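Local coordinates for protein ribonucleoside-diphosphate reductase, alpha chain (Actinobacillus ureae ATCC 25976, PDB 6DQX) that probably reduces ribonucleoside diphosphates to deoxyribonucleotides, as the catalytic subunit of a class Id ribonucleotide reductase, at residues Ser157-Asp169 with Glu194-Met208. Sequence-based numbering, arbitrary orientation.
Sequences SFNFSKLFDTVID and EWLDIHTEGNPIQLM. With EDO (1,2-ethanediol), chain I.
In the ribonucleotide reductase barrel, helix 156-170 packs through Phe158, Ser161 and Asp165 against segment 194-208, the end of helix 192-195 and the loop that follows it, a worked example of a helix face anchored at both ends by polar bonds with apolar contacts between. At one end the indole NE1 of Trp195 donates to Ser157 OG (2.9 Å), almost in the ring plane, and Asp191 engages the same hydroxyl. The edge of Phe158 faces the five-membered ring of Trp195 in a T-shaped (edge-to-face) pair, the planes at 84°. With CG anti to the backbone N (chi1 179°), the Phe158 ring reaches into the loop, where Asn203 OD1 and Ile198 CG1 meet its rim and Phe158 CZ lies 3.7 Å from Ile205 CG1. That same Asn203 OD1 accepts from Ile205 N, two residues on, in an Asx turn. Ile205 CD1 continues the apolar strip, 3.5 Å from Ser161 OG, a hydroxyl that donates to Phe158 O. At the other end Asp165 OD1 accepts two backbone amides: Leu207 N (2.9 Å) on its syn lone pair, and Met208 N (3.1 Å) nearly along the C-O axis. Beyond it, Leu207 CD1 rests 3.4 Å from Asp169 CB. Met208 leads into strand 209-213, parallel to strand 181-186, whose Phe181 touches Met208 and whose Ile185 touches Trp195, while Leu163 and Val167 pack against the second subunit and Phe164 against helix 114-130.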
# COMPACT_ATOMS: atom_id res chain seq x y z
N SER A 157 14.42 -3.53 4.34
CA SER A 157 13.91 -2.23 3.95
C SER A 157 13.60 -2.11 2.47
O SER A 157 12.68 -1.38 2.08
CB SER A 157 14.94 -1.17 4.34
OG SER A 157 16.17 -1.40 3.64
N PHE A 158 14.37 -2.80 1.62
CA PHE A 158 14.11 -2.77 0.19
C PHE A 158 12.76 -3.42 -0.16
O PHE A 158 11.99 -2.90 -0.99
CB PHE A 158 15.25 -3.45 -0.57
CG PHE A 158 15.03 -3.48 -2.05
CD1 PHE A 158 14.35 -4.54 -2.64
CD2 PHE A 158 15.45 -2.42 -2.85
CE1 PHE A 158 14.10 -4.56 -4.00
CE2 PHE A 158 15.22 -2.44 -4.21
CZ PHE A 158 14.54 -3.51 -4.79
N ASN A 159 12.47 -4.54 0.49
CA ASN A 159 11.17 -5.19 0.39
C ASN A 159 10.02 -4.18 0.63
O ASN A 159 9.11 -4.07 -0.18
CB ASN A 159 11.13 -6.35 1.40
CG ASN A 159 9.77 -7.03 1.46
OD1 ASN A 159 9.36 -7.65 0.50
ND2 ASN A 159 9.09 -6.90 2.59
N PHE A 160 10.09 -3.41 1.72
CA PHE A 160 9.03 -2.41 1.97
C PHE A 160 9.00 -1.24 0.98
O PHE A 160 7.94 -0.65 0.76
CB PHE A 160 9.07 -1.90 3.42
CG PHE A 160 8.80 -2.97 4.41
CD1 PHE A 160 7.54 -3.59 4.46
CD2 PHE A 160 9.78 -3.41 5.24
CE1 PHE A 160 7.30 -4.61 5.35
CE2 PHE A 160 9.55 -4.44 6.14
CZ PHE A 160 8.30 -5.03 6.19
N SER A 161 10.13 -0.92 0.37
CA SER A 161 10.15 0.13 -0.67
C SER A 161 9.23 -0.21 -1.85
O SER A 161 8.67 0.68 -2.46
CB SER A 161 11.57 0.43 -1.16
OG SER A 161 12.02 -0.49 -2.16
N LYS A 162 9.00 -1.52 -2.11
CA LYS A 162 8.09 -1.96 -3.17
C LYS A 162 6.68 -1.46 -2.94
O LYS A 162 5.97 -1.13 -3.88
CB LYS A 162 8.11 -3.50 -3.32
CG LYS A 162 9.47 -4.03 -3.71
CD LYS A 162 9.43 -5.46 -4.26
CE LYS A 162 9.17 -6.46 -3.17
NZ LYS A 162 9.26 -7.86 -3.68
N LEU A 163 6.27 -1.34 -1.69
CA LEU A 163 4.97 -0.83 -1.36
C LEU A 163 4.79 0.63 -1.79
O LEU A 163 3.77 1.02 -2.34
CB LEU A 163 4.78 -0.97 0.14
CG LEU A 163 3.45 -0.77 0.82
CD1 LEU A 163 2.30 -1.38 0.04
CD2 LEU A 163 3.58 -1.38 2.22
N PHE A 164 5.82 1.43 -1.56
CA PHE A 164 5.72 2.86 -1.88
C PHE A 164 5.80 3.10 -3.37
O PHE A 164 5.09 3.95 -3.90
CB PHE A 164 6.77 3.62 -1.08
CG PHE A 164 6.51 3.55 0.39
CD1 PHE A 164 5.62 4.44 0.97
CD2 PHE A 164 7.07 2.56 1.18
CE1 PHE A 164 5.32 4.36 2.33
CE2 PHE A 164 6.78 2.47 2.54
CZ PHE A 164 5.90 3.38 3.11
N ASP A 165 6.65 2.34 -4.05
CA ASP A 165 6.73 2.36 -5.50
C ASP A 165 5.38 2.03 -6.15
O ASP A 165 4.95 2.69 -7.09
CB ASP A 165 7.83 1.40 -5.95
CG ASP A 165 8.15 1.51 -7.43
OD1 ASP A 165 8.95 2.38 -7.85
OD2 ASP A 165 7.59 0.71 -8.17
N THR A 166 4.67 1.03 -5.60
CA THR A 166 3.32 0.73 -6.09
C THR A 166 2.31 1.81 -5.78
O THR A 166 1.48 2.13 -6.63
CB THR A 166 2.82 -0.63 -5.54
OG1 THR A 166 3.69 -1.66 -6.01
CG2 THR A 166 1.44 -0.94 -6.02
N VAL A 167 2.36 2.37 -4.58
CA VAL A 167 1.41 3.42 -4.22
C VAL A 167 1.46 4.55 -5.26
O VAL A 167 0.41 4.99 -5.75
CB VAL A 167 1.65 4.00 -2.81
CG1 VAL A 167 0.86 5.29 -2.62
CG2 VAL A 167 1.27 3.01 -1.74
N ILE A 168 2.66 5.00 -5.61
CA ILE A 168 2.79 6.11 -6.59
C ILE A 168 2.48 5.67 -8.03
O ILE A 168 2.03 6.48 -8.83
CB ILE A 168 4.13 6.87 -6.49
CG1 ILE A 168 5.29 6.05 -7.04
CG2 ILE A 168 4.37 7.31 -5.05
CD1 ILE A 168 6.63 6.76 -6.98
N ASP A 169 2.71 4.40 -8.36
CA ASP A 169 2.26 3.85 -9.65
C ASP A 169 0.74 3.89 -9.79
O ASP A 169 0.22 4.17 -10.88
CB ASP A 169 2.74 2.40 -9.79
CG ASP A 169 2.46 1.80 -11.17
OD1 ASP A 169 2.25 2.53 -12.15
OD2 ASP A 169 2.43 0.56 -11.25
N GLU A 194 20.99 -3.72 -2.00
CA GLU A 194 19.71 -3.86 -2.70
C GLU A 194 19.21 -2.52 -3.23
O GLU A 194 18.69 -2.44 -4.33
CB GLU A 194 18.63 -4.47 -1.81
CG GLU A 194 18.90 -5.90 -1.38
CD GLU A 194 17.72 -6.48 -0.62
OE1 GLU A 194 17.85 -6.71 0.61
OE2 GLU A 194 16.66 -6.63 -1.24
N TRP A 195 19.35 -1.46 -2.43
CA TRP A 195 18.92 -0.12 -2.86
C TRP A 195 19.75 0.41 -4.04
O TRP A 195 19.20 1.04 -4.93
CB TRP A 195 19.02 0.86 -1.69
CG TRP A 195 17.94 0.70 -0.67
CD1 TRP A 195 17.85 -0.28 0.28
CD2 TRP A 195 16.81 1.54 -0.49
NE1 TRP A 195 16.73 -0.09 1.06
CE2 TRP A 195 16.07 1.02 0.60
CE3 TRP A 195 16.33 2.69 -1.14
CZ2 TRP A 195 14.88 1.61 1.05
CZ3 TRP A 195 15.15 3.28 -0.68
CH2 TRP A 195 14.42 2.72 0.39
N LEU A 196 21.04 0.10 -4.08
CA LEU A 196 21.91 0.53 -5.19
C LEU A 196 21.58 -0.04 -6.58
O LEU A 196 22.11 0.47 -7.57
CB LEU A 196 23.40 0.31 -4.84
CG LEU A 196 24.02 1.24 -3.81
CD1 LEU A 196 25.49 0.93 -3.61
CD2 LEU A 196 23.85 2.71 -4.19
N ASP A 197 20.70 -1.05 -6.66
CA ASP A 197 20.19 -1.55 -7.94
C ASP A 197 18.81 -1.02 -8.33
O ASP A 197 18.26 -1.41 -9.34
CB ASP A 197 20.21 -3.10 -7.95
CG ASP A 197 21.62 -3.65 -7.99
OD1 ASP A 197 22.55 -2.94 -8.43
OD2 ASP A 197 21.82 -4.79 -7.56
N ILE A 198 18.26 -0.08 -7.55
CA ILE A 198 17.04 0.61 -7.93
C ILE A 198 17.20 1.21 -9.34
O ILE A 198 18.25 1.72 -9.66
CB ILE A 198 16.69 1.71 -6.89
CG1 ILE A 198 16.06 1.06 -5.65
CG2 ILE A 198 15.76 2.76 -7.48
CD1 ILE A 198 15.74 1.99 -4.49
N HIS A 199 16.15 1.10 -10.17
CA HIS A 199 16.13 1.57 -11.58
C HIS A 199 16.87 0.67 -12.63
O HIS A 199 16.70 0.88 -13.83
CB HIS A 199 16.57 3.04 -11.73
CG HIS A 199 15.64 4.03 -11.10
ND1 HIS A 199 15.73 5.38 -11.32
CD2 HIS A 199 14.57 3.86 -10.27
CE1 HIS A 199 14.79 6.01 -10.64
NE2 HIS A 199 14.07 5.11 -9.99
N THR A 200 17.66 -0.32 -12.19
CA THR A 200 18.32 -1.26 -13.14
C THR A 200 17.31 -2.17 -13.82
O THR A 200 16.19 -2.37 -13.32
CB THR A 200 19.37 -2.16 -12.46
OG1 THR A 200 18.74 -3.02 -11.49
CG2 THR A 200 20.45 -1.35 -11.82
N GLU A 201 17.73 -2.77 -14.94
CA GLU A 201 16.84 -3.57 -15.78
C GLU A 201 16.12 -4.66 -14.98
O GLU A 201 16.75 -5.42 -14.29
CB GLU A 201 17.65 -4.22 -16.91
CG GLU A 201 16.80 -4.78 -18.03
CD GLU A 201 17.58 -5.70 -18.96
OE1 GLU A 201 18.84 -5.74 -18.91
OE2 GLU A 201 16.91 -6.42 -19.73
N GLY A 202 14.79 -4.70 -15.05
CA GLY A 202 14.01 -5.71 -14.32
C GLY A 202 13.84 -5.52 -12.80
O GLY A 202 13.01 -6.22 -12.19
N ASN A 203 14.59 -4.59 -12.19
CA ASN A 203 14.53 -4.37 -10.73
C ASN A 203 13.10 -4.01 -10.38
O ASN A 203 12.42 -3.34 -11.17
CB ASN A 203 15.55 -3.30 -10.29
CG ASN A 203 15.58 -3.07 -8.78
OD1 ASN A 203 14.79 -2.29 -8.24
ND2 ASN A 203 16.53 -3.73 -8.09
N PRO A 204 12.59 -4.50 -9.23
CA PRO A 204 11.22 -4.16 -8.88
C PRO A 204 10.94 -2.65 -8.82
O PRO A 204 9.82 -2.27 -9.05
CB PRO A 204 11.04 -4.77 -7.49
CG PRO A 204 12.03 -5.86 -7.42
CD PRO A 204 13.18 -5.48 -8.30
N ILE A 205 11.95 -1.84 -8.51
CA ILE A 205 11.75 -0.40 -8.28
C ILE A 205 12.20 0.43 -9.49
O ILE A 205 13.39 0.54 -9.74
CB ILE A 205 12.57 0.07 -7.06
CG1 ILE A 205 12.28 -0.79 -5.82
CG2 ILE A 205 12.30 1.55 -6.78
CD1 ILE A 205 10.83 -0.86 -5.41
N GLN A 206 11.23 1.00 -10.19
CA GLN A 206 11.46 1.82 -11.39
C GLN A 206 10.91 3.25 -11.28
O GLN A 206 11.33 4.10 -12.05
CB GLN A 206 10.81 1.16 -12.61
CG GLN A 206 11.39 -0.20 -12.99
CD GLN A 206 12.85 -0.15 -13.37
OE1 GLN A 206 13.32 0.83 -13.95
NE2 GLN A 206 13.58 -1.19 -13.02
N LEU A 207 9.98 3.53 -10.35
CA LEU A 207 9.25 4.81 -10.35
C LEU A 207 9.76 5.76 -9.27
O LEU A 207 9.93 6.95 -9.53
CB LEU A 207 7.74 4.60 -10.18
CG LEU A 207 7.06 3.63 -11.17
CD1 LEU A 207 5.54 3.77 -11.11
CD2 LEU A 207 7.55 3.82 -12.60
N MET A 208 9.97 5.25 -8.07
CA MET A 208 10.40 6.08 -6.96
C MET A 208 11.87 6.42 -7.10
O MET A 208 12.66 5.67 -7.72
CB MET A 208 10.10 5.44 -5.61
CG MET A 208 10.86 4.18 -5.28
SD MET A 208 10.57 3.66 -3.59
CE MET A 208 11.97 4.36 -2.75
C1 EDO I . 19.72 -6.88 -6.53
O1 EDO I . 20.51 -6.15 -5.59
C2 EDO I . 20.04 -8.35 -6.38
O2 EDO I . 19.39 -8.80 -5.18
O HOH W 1 15.35 -5.65 2.00